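Local structure of 450aa long hypothetical fmu protein (Pyrococcus horikoshii, 2YXL) at residues A[323-334]-A[374-384]. The protein probably binds RNA and methylates cytosine at carbon 5, using S-adenosylmethionine as methyl donor. Residues are numbered along the deposited sequence; the frame is centred on the assembly and turned at random.
Sequences PEIIGEEVADKV and SAARLVKPGGR
K380 runs in extended form along the carbonyls of E329, V330 and A331 to the carboxylate of D332, its CG 3.3 Å from A331 O and its NZ 3.2 Å from D332 OD2. In this salt bridge NZ meets OD2 from above the carboxylate plane, about 52° out of it, while D332 OD1 accepts the backbone N-H of T262. With an alanine here, D332 would probably lose its lysine charge partner, and the carbonyls of V330 and A331 the methylenes beside them. A331 and V379 form a parallel bridge: A331 N donates to L378 O at 2.9 Å, and K380 N returns a bond to A331 O. After the type I turn from K380 to G383, pairing resumes as R384 N bonds to D332 O and V334 N to R384 O (3.0 Å). At the other end, the ring of P323 lies against one face of the R377 guanidinium, CG 3.8 Å above its centre; E328 OE1 makes a long salt bridge to R377 NE (3.7 Å), well out of the guanidinium plane, so that no N-H points at it. L378 points CD2 between P323 and I326, 3.8 Å from I326 CD1. V334 CG1, set between its backbone N and carbonyl carbon (chi1 55°), reaches V379 CG2 at 3.6 Å. Further out, K448 NZ forms a salt bridge with E329 OE1 and a hydrogen bond with V379 O. The parallel pairing of strands 331-337 and 383-389, with helix 361-376 in the connection, is a beta-alpha-beta crossover of the Rossmann-like fold of class I methyltransferases.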
ATOM      1  N   PRO A 323      -2.864 -26.256 -11.351  1.00 23.85           N
ATOM      2  CA  PRO A 323      -3.034 -27.719 -11.425  1.00 23.91           C
ATOM      3  C   PRO A 323      -1.799 -28.574 -11.129  1.00 23.96           C
ATOM      4  O   PRO A 323      -0.679 -28.066 -11.095  1.00 23.97           O
ATOM      5  CB  PRO A 323      -3.483 -27.939 -12.872  1.00 23.93           C
ATOM      6  CG  PRO A 323      -4.181 -26.694 -13.225  1.00 23.89           C
ATOM      7  CD  PRO A 323      -3.418 -25.597 -12.549  1.00 23.85           C
ATOM      8  N   GLU A 324      -2.031 -29.876 -10.948  1.00 24.00           N
ATOM      9  CA  GLU A 324      -1.024 -30.858 -10.488  1.00 24.02           C
ATOM     10  C   GLU A 324      -0.263 -30.488  -9.199  1.00 24.02           C
ATOM     11  O   GLU A 324       0.920 -30.801  -9.043  1.00 24.05           O
ATOM     12  CB  GLU A 324      -0.097 -31.381 -11.619  1.00 24.01           C
ATOM     13  CG  GLU A 324       0.246 -30.424 -12.769  1.00 23.89           C
ATOM     14  CD  GLU A 324       1.407 -29.485 -12.462  1.00 23.69           C
ATOM     15  OE1 GLU A 324       2.120 -29.699 -11.459  1.00 23.58           O
ATOM     16  OE2 GLU A 324       1.605 -28.524 -13.234  1.00 23.71           O
ATOM     17  N   ILE A 325      -0.971 -29.821  -8.289  1.00 23.97           N
ATOM     18  CA  ILE A 325      -0.559 -29.676  -6.891  1.00 23.96           C
ATOM     19  C   ILE A 325      -1.788 -29.959  -6.031  1.00 23.96           C
ATOM     20  O   ILE A 325      -1.715 -30.698  -5.046  1.00 23.98           O
ATOM     21  CB  ILE A 325       0.010 -28.261  -6.568  1.00 23.99           C
ATOM     22  CG1 ILE A 325       1.365 -28.022  -7.260  1.00 24.06           C
ATOM     23  CG2 ILE A 325       0.106 -28.027  -5.051  1.00 23.86           C
ATOM     24  CD1 ILE A 325       2.540 -28.860  -6.739  1.00 24.24           C
ATOM     25  N   ILE A 326      -2.916 -29.371  -6.424  1.00 23.95           N
ATOM     26  CA  ILE A 326      -4.190 -29.558  -5.729  1.00 23.91           C
ATOM     27  C   ILE A 326      -5.242 -30.204  -6.635  1.00 23.88           C
ATOM     28  O   ILE A 326      -6.266 -30.696  -6.157  1.00 23.85           O
ATOM     29  CB  ILE A 326      -4.733 -28.227  -5.142  1.00 23.93           C
ATOM     30  CG1 ILE A 326      -4.842 -27.150  -6.231  1.00 23.95           C
ATOM     31  CG2 ILE A 326      -3.852 -27.757  -3.982  1.00 23.84           C
ATOM     32  CD1 ILE A 326      -5.762 -25.996  -5.877  1.00 24.21           C
ATOM     33  N   GLY A 327      -4.978 -30.198  -7.940  1.00 23.86           N
ATOM     34  CA  GLY A 327      -5.874 -30.806  -8.921  1.00 23.90           C
ATOM     35  C   GLY A 327      -6.185 -29.896 -10.093  1.00 23.91           C
ATOM     36  O   GLY A 327      -5.847 -28.710 -10.074  1.00 23.89           O
ATOM     37  N   GLU A 328      -6.829 -30.458 -11.114  1.00 23.95           N
ATOM     38  CA  GLU A 328      -7.230 -29.703 -12.300  1.00 24.00           C
ATOM     39  C   GLU A 328      -8.467 -28.854 -11.990  1.00 24.03           C
ATOM     40  O   GLU A 328      -8.354 -27.822 -11.330  1.00 24.10           O
ATOM     41  CB  GLU A 328      -7.477 -30.646 -13.485  1.00 24.01           C
ATOM     42  CG  GLU A 328      -7.320 -29.996 -14.860  1.00 23.99           C
ATOM     43  CD  GLU A 328      -5.875 -29.920 -15.333  1.00 23.95           C
ATOM     44  OE1 GLU A 328      -5.538 -28.959 -16.054  1.00 23.92           O
ATOM     45  OE2 GLU A 328      -5.074 -30.820 -14.992  1.00 23.90           O
ATOM     46  N   GLU A 329      -9.640 -29.289 -12.448  1.00 24.04           N
ATOM     47  CA  GLU A 329     -10.887 -28.557 -12.218  1.00 24.04           C
ATOM     48  C   GLU A 329     -11.460 -28.883 -10.838  1.00 24.11           C
ATOM     49  O   GLU A 329     -12.437 -29.628 -10.716  1.00 24.11           O
ATOM     50  CB  GLU A 329     -11.906 -28.862 -13.323  1.00 24.02           C
ATOM     51  CG  GLU A 329     -11.496 -28.385 -14.713  1.00 23.95           C
ATOM     52  CD  GLU A 329     -12.512 -28.734 -15.788  1.00 23.96           C
ATOM     53  OE1 GLU A 329     -12.736 -27.898 -16.686  1.00 23.81           O
ATOM     54  OE2 GLU A 329     -13.089 -29.843 -15.740  1.00 23.93           O
ATOM     55  N   VAL A 330     -10.848 -28.310  -9.803  1.00 24.20           N
ATOM     56  CA  VAL A 330     -11.172 -28.658  -8.419  1.00 24.29           C
ATOM     57  C   VAL A 330     -11.759 -27.491  -7.607  1.00 24.33           C
ATOM     58  O   VAL A 330     -12.256 -27.693  -6.496  1.00 24.35           O
ATOM     59  CB  VAL A 330      -9.934 -29.282  -7.697  1.00 24.29           C
ATOM     60  CG1 VAL A 330      -8.974 -28.199  -7.198  1.00 24.26           C
ATOM     61  CG2 VAL A 330     -10.366 -30.204  -6.558  1.00 24.34           C
ATOM     62  N   ALA A 331     -11.714 -26.282  -8.163  1.00 24.38           N
ATOM     63  CA  ALA A 331     -12.150 -25.089  -7.436  1.00 24.42           C
ATOM     64  C   ALA A 331     -13.519 -24.576  -7.873  1.00 24.47           C
ATOM     65  O   ALA A 331     -13.741 -24.300  -9.055  1.00 24.44           O
ATOM     66  CB  ALA A 331     -11.106 -23.984  -7.548  1.00 24.41           C
ATOM     67  N   ASP A 332     -14.428 -24.453  -6.903  1.00 24.55           N
ATOM     68  CA  ASP A 332     -15.747 -23.856  -7.120  1.00 24.65           C
ATOM     69  C   ASP A 332     -15.610 -22.404  -7.547  1.00 24.76           C
ATOM     70  O   ASP A 332     -16.345 -21.930  -8.410  1.00 24.69           O
ATOM     71  CB  ASP A 332     -16.595 -23.939  -5.849  1.00 24.61           C
ATOM     72  CG  ASP A 332     -17.193 -25.312  -5.633  1.00 24.49           C
ATOM     73  OD1 ASP A 332     -17.011 -25.866  -4.529  1.00 24.45           O
ATOM     74  OD2 ASP A 332     -17.844 -25.837  -6.560  1.00 24.44           O
ATOM     75  N   LYS A 333     -14.669 -21.704  -6.921  1.00 24.99           N
ATOM     76  CA  LYS A 333     -14.293 -20.358  -7.330  1.00 25.23           C
ATOM     77  C   LYS A 333     -12.879 -20.016  -6.886  1.00 25.42           C
ATOM     78  O   LYS A 333     -12.426 -20.449  -5.827  1.00 25.35           O
ATOM     79  CB  LYS A 333     -15.293 -19.308  -6.832  1.00 25.20           C
ATOM     80  CG  LYS A 333     -15.789 -19.503  -5.412  1.00 25.14           C
ATOM     81  CD  LYS A 333     -16.882 -18.507  -5.062  1.00 25.35           C
ATOM     82  CE  LYS A 333     -18.222 -18.837  -5.718  1.00 25.71           C
ATOM     83  NZ  LYS A 333     -18.366 -18.190  -7.053  1.00 25.97           N
ATOM     84  N   VAL A 334     -12.187 -19.247  -7.719  1.00 25.79           N
ATOM     85  CA  VAL A 334     -10.822 -18.825  -7.437  1.00 26.21           C
ATOM     86  C   VAL A 334     -10.702 -17.303  -7.456  1.00 26.55           C
ATOM     87  O   VAL A 334     -11.271 -16.630  -8.319  1.00 26.59           O
ATOM     88  CB  VAL A 334      -9.789 -19.480  -8.411  1.00 26.26           C
ATOM     89  CG1 VAL A 334     -10.156 -19.215  -9.859  1.00 26.40           C
ATOM     90  CG2 VAL A 334      -8.363 -19.003  -8.124  1.00 25.96           C
ATOM     91  N   SER A 374      -3.097 -20.338 -15.138  1.00 28.94           N
ATOM     92  CA  SER A 374      -3.098 -21.294 -14.034  1.00 28.71           C
ATOM     93  C   SER A 374      -4.437 -21.271 -13.289  1.00 28.63           C
ATOM     94  O   SER A 374      -4.918 -22.314 -12.838  1.00 28.65           O
ATOM     95  CB  SER A 374      -1.940 -21.008 -13.074  1.00 28.70           C
ATOM     96  OG  SER A 374      -1.805 -22.078 -12.085  1.00 28.71           O
ATOM     97  N   ALA A 375      -5.034 -20.084 -13.176  1.00 28.45           N
ATOM     98  CA  ALA A 375      -6.344 -19.918 -12.544  1.00 28.33           C
ATOM     99  C   ALA A 375      -7.449 -20.577 -13.365  1.00 28.18           C
ATOM    100  O   ALA A 375      -8.275 -21.311 -12.820  1.00 28.20           O
ATOM    101  CB  ALA A 375      -6.654 -18.434 -12.319  1.00 28.27           C
ATOM    102  N   ALA A 376      -7.442 -20.316 -14.674  1.00 27.99           N
ATOM    103  CA  ALA A 376      -8.447 -20.845 -15.600  1.00 27.76           C
ATOM    104  C   ALA A 376      -8.641 -22.343 -15.449  1.00 27.59           C
ATOM    105  O   ALA A 376      -9.771 -22.828 -15.385  1.00 27.71           O
ATOM    106  CB  ALA A 376      -8.070 -20.515 -17.035  1.00 27.76           C
ATOM    107  N   ARG A 377      -7.526 -23.064 -15.378  1.00 27.38           N
ATOM    108  CA  ARG A 377      -7.536 -24.524 -15.345  1.00 27.08           C
ATOM    109  C   ARG A 377      -7.955 -25.097 -13.985  1.00 26.79           C
ATOM    110  O   ARG A 377      -8.218 -26.296 -13.871  1.00 26.80           O
ATOM    111  CB  ARG A 377      -6.172 -25.066 -15.790  1.00 27.15           C
ATOM    112  CG  ARG A 377      -5.898 -24.881 -17.285  1.00 27.34           C
ATOM    113  CD  ARG A 377      -4.409 -24.810 -17.621  1.00 27.78           C
ATOM    114  NE  ARG A 377      -3.719 -26.088 -17.447  1.00 27.96           N
ATOM    115  CZ  ARG A 377      -2.622 -26.263 -16.712  1.00 28.01           C
ATOM    116  NH1 ARG A 377      -2.062 -25.237 -16.079  1.00 28.14           N
ATOM    117  NH2 ARG A 377      -2.075 -27.467 -16.617  1.00 27.93           N
ATOM    118  N   LEU A 378      -8.029 -24.238 -12.968  1.00 26.44           N
ATOM    119  CA  LEU A 378      -8.479 -24.639 -11.631  1.00 26.07           C
ATOM    120  C   LEU A 378      -9.999 -24.569 -11.466  1.00 25.89           C
ATOM    121  O   LEU A 378     -10.570 -25.245 -10.606  1.00 25.77           O
ATOM    122  CB  LEU A 378      -7.801 -23.794 -10.548  1.00 26.04           C
ATOM    123  CG  LEU A 378      -6.312 -23.990 -10.254  1.00 25.90           C
ATOM    124  CD1 LEU A 378      -5.821 -22.866  -9.360  1.00 26.09           C
ATOM    125  CD2 LEU A 378      -6.031 -25.336  -9.608  1.00 25.80           C
ATOM    126  N   VAL A 379     -10.643 -23.756 -12.300  1.00 25.71           N
ATOM    127  CA  VAL A 379     -12.078 -23.487 -12.199  1.00 25.55           C
ATOM    128  C   VAL A 379     -12.925 -24.651 -12.716  1.00 25.40           C
ATOM    129  O   VAL A 379     -12.667 -25.182 -13.797  1.00 25.38           O
ATOM    130  CB  VAL A 379     -12.465 -22.194 -12.970  1.00 25.59           C
ATOM    131  CG1 VAL A 379     -13.892 -21.782 -12.656  1.00 25.67           C
ATOM    132  CG2 VAL A 379     -11.520 -21.058 -12.629  1.00 25.51           C
ATOM    133  N   LYS A 380     -13.930 -25.035 -11.929  1.00 25.25           N
ATOM    134  CA  LYS A 380     -14.940 -26.013 -12.339  1.00 25.04           C
ATOM    135  C   LYS A 380     -15.820 -25.429 -13.451  1.00 25.17           C
ATOM    136  O   LYS A 380     -15.947 -24.207 -13.551  1.00 25.21           O
ATOM    137  CB  LYS A 380     -15.817 -26.408 -11.146  1.00 24.87           C
ATOM    138  CG  LYS A 380     -15.102 -27.175 -10.049  1.00 24.34           C
ATOM    139  CD  LYS A 380     -16.053 -27.497  -8.910  1.00 23.63           C
ATOM    140  CE  LYS A 380     -15.334 -28.184  -7.762  1.00 23.52           C
ATOM    141  NZ  LYS A 380     -16.276 -28.599  -6.686  1.00 23.30           N
ATOM    142  N   PRO A 381     -16.421 -26.293 -14.296  1.00 25.33           N
ATOM    143  CA  PRO A 381     -17.340 -25.831 -15.348  1.00 25.43           C
ATOM    144  C   PRO A 381     -18.362 -24.785 -14.877  1.00 25.51           C
ATOM    145  O   PRO A 381     -18.565 -23.779 -15.558  1.00 25.58           O
ATOM    146  CB  PRO A 381     -18.041 -27.118 -15.780  1.00 25.39           C
ATOM    147  CG  PRO A 381     -17.019 -28.169 -15.565  1.00 25.34           C
ATOM    148  CD  PRO A 381     -16.248 -27.760 -14.339  1.00 25.32           C
ATOM    149  N   GLY A 382     -18.987 -25.014 -13.722  1.00 25.48           N
ATOM    150  CA  GLY A 382     -19.931 -24.046 -13.156  1.00 25.46           C
ATOM    151  C   GLY A 382     -19.289 -22.900 -12.382  1.00 25.41           C
ATOM    152  O   GLY A 382     -19.971 -21.948 -11.999  1.00 25.44           O
ATOM    153  N   GLY A 383     -17.978 -22.983 -12.172  1.00 25.29           N
ATOM    154  CA  GLY A 383     -17.265 -22.077 -11.274  1.00 25.27           C
ATOM    155  C   GLY A 383     -17.038 -20.656 -11.755  1.00 25.30           C
ATOM    156  O   GLY A 383     -17.390 -20.307 -12.884  1.00 25.32           O
ATOM    157  N   ARG A 384     -16.439 -19.841 -10.885  1.00 25.23           N
ATOM    158  CA  ARG A 384     -16.166 -18.430 -11.173  1.00 25.16           C
ATOM    159  C   ARG A 384     -14.737 -18.011 -10.826  1.00 25.22           C
ATOM    160  O   ARG A 384     -14.149 -18.493  -9.860  1.00 25.09           O
ATOM    161  CB  ARG A 384     -17.163 -17.518 -10.451  1.00 25.09           C
ATOM    162  CG  ARG A 384     -18.554 -17.492 -11.073  1.00 25.04           C
ATOM    163  CD  ARG A 384     -19.405 -16.378 -10.496  1.00 24.81           C
ATOM    164  NE  ARG A 384     -20.724 -16.313 -11.124  1.00 24.48           N
ATOM    165  CZ  ARG A 384     -21.611 -15.343 -10.920  1.00 24.49           C
ATOM    166  NH1 ARG A 384     -21.330 -14.335 -10.103  1.00 25.12           N
ATOM    167  NH2 ARG A 384     -22.783 -15.376 -11.538  1.00 24.17           N
TER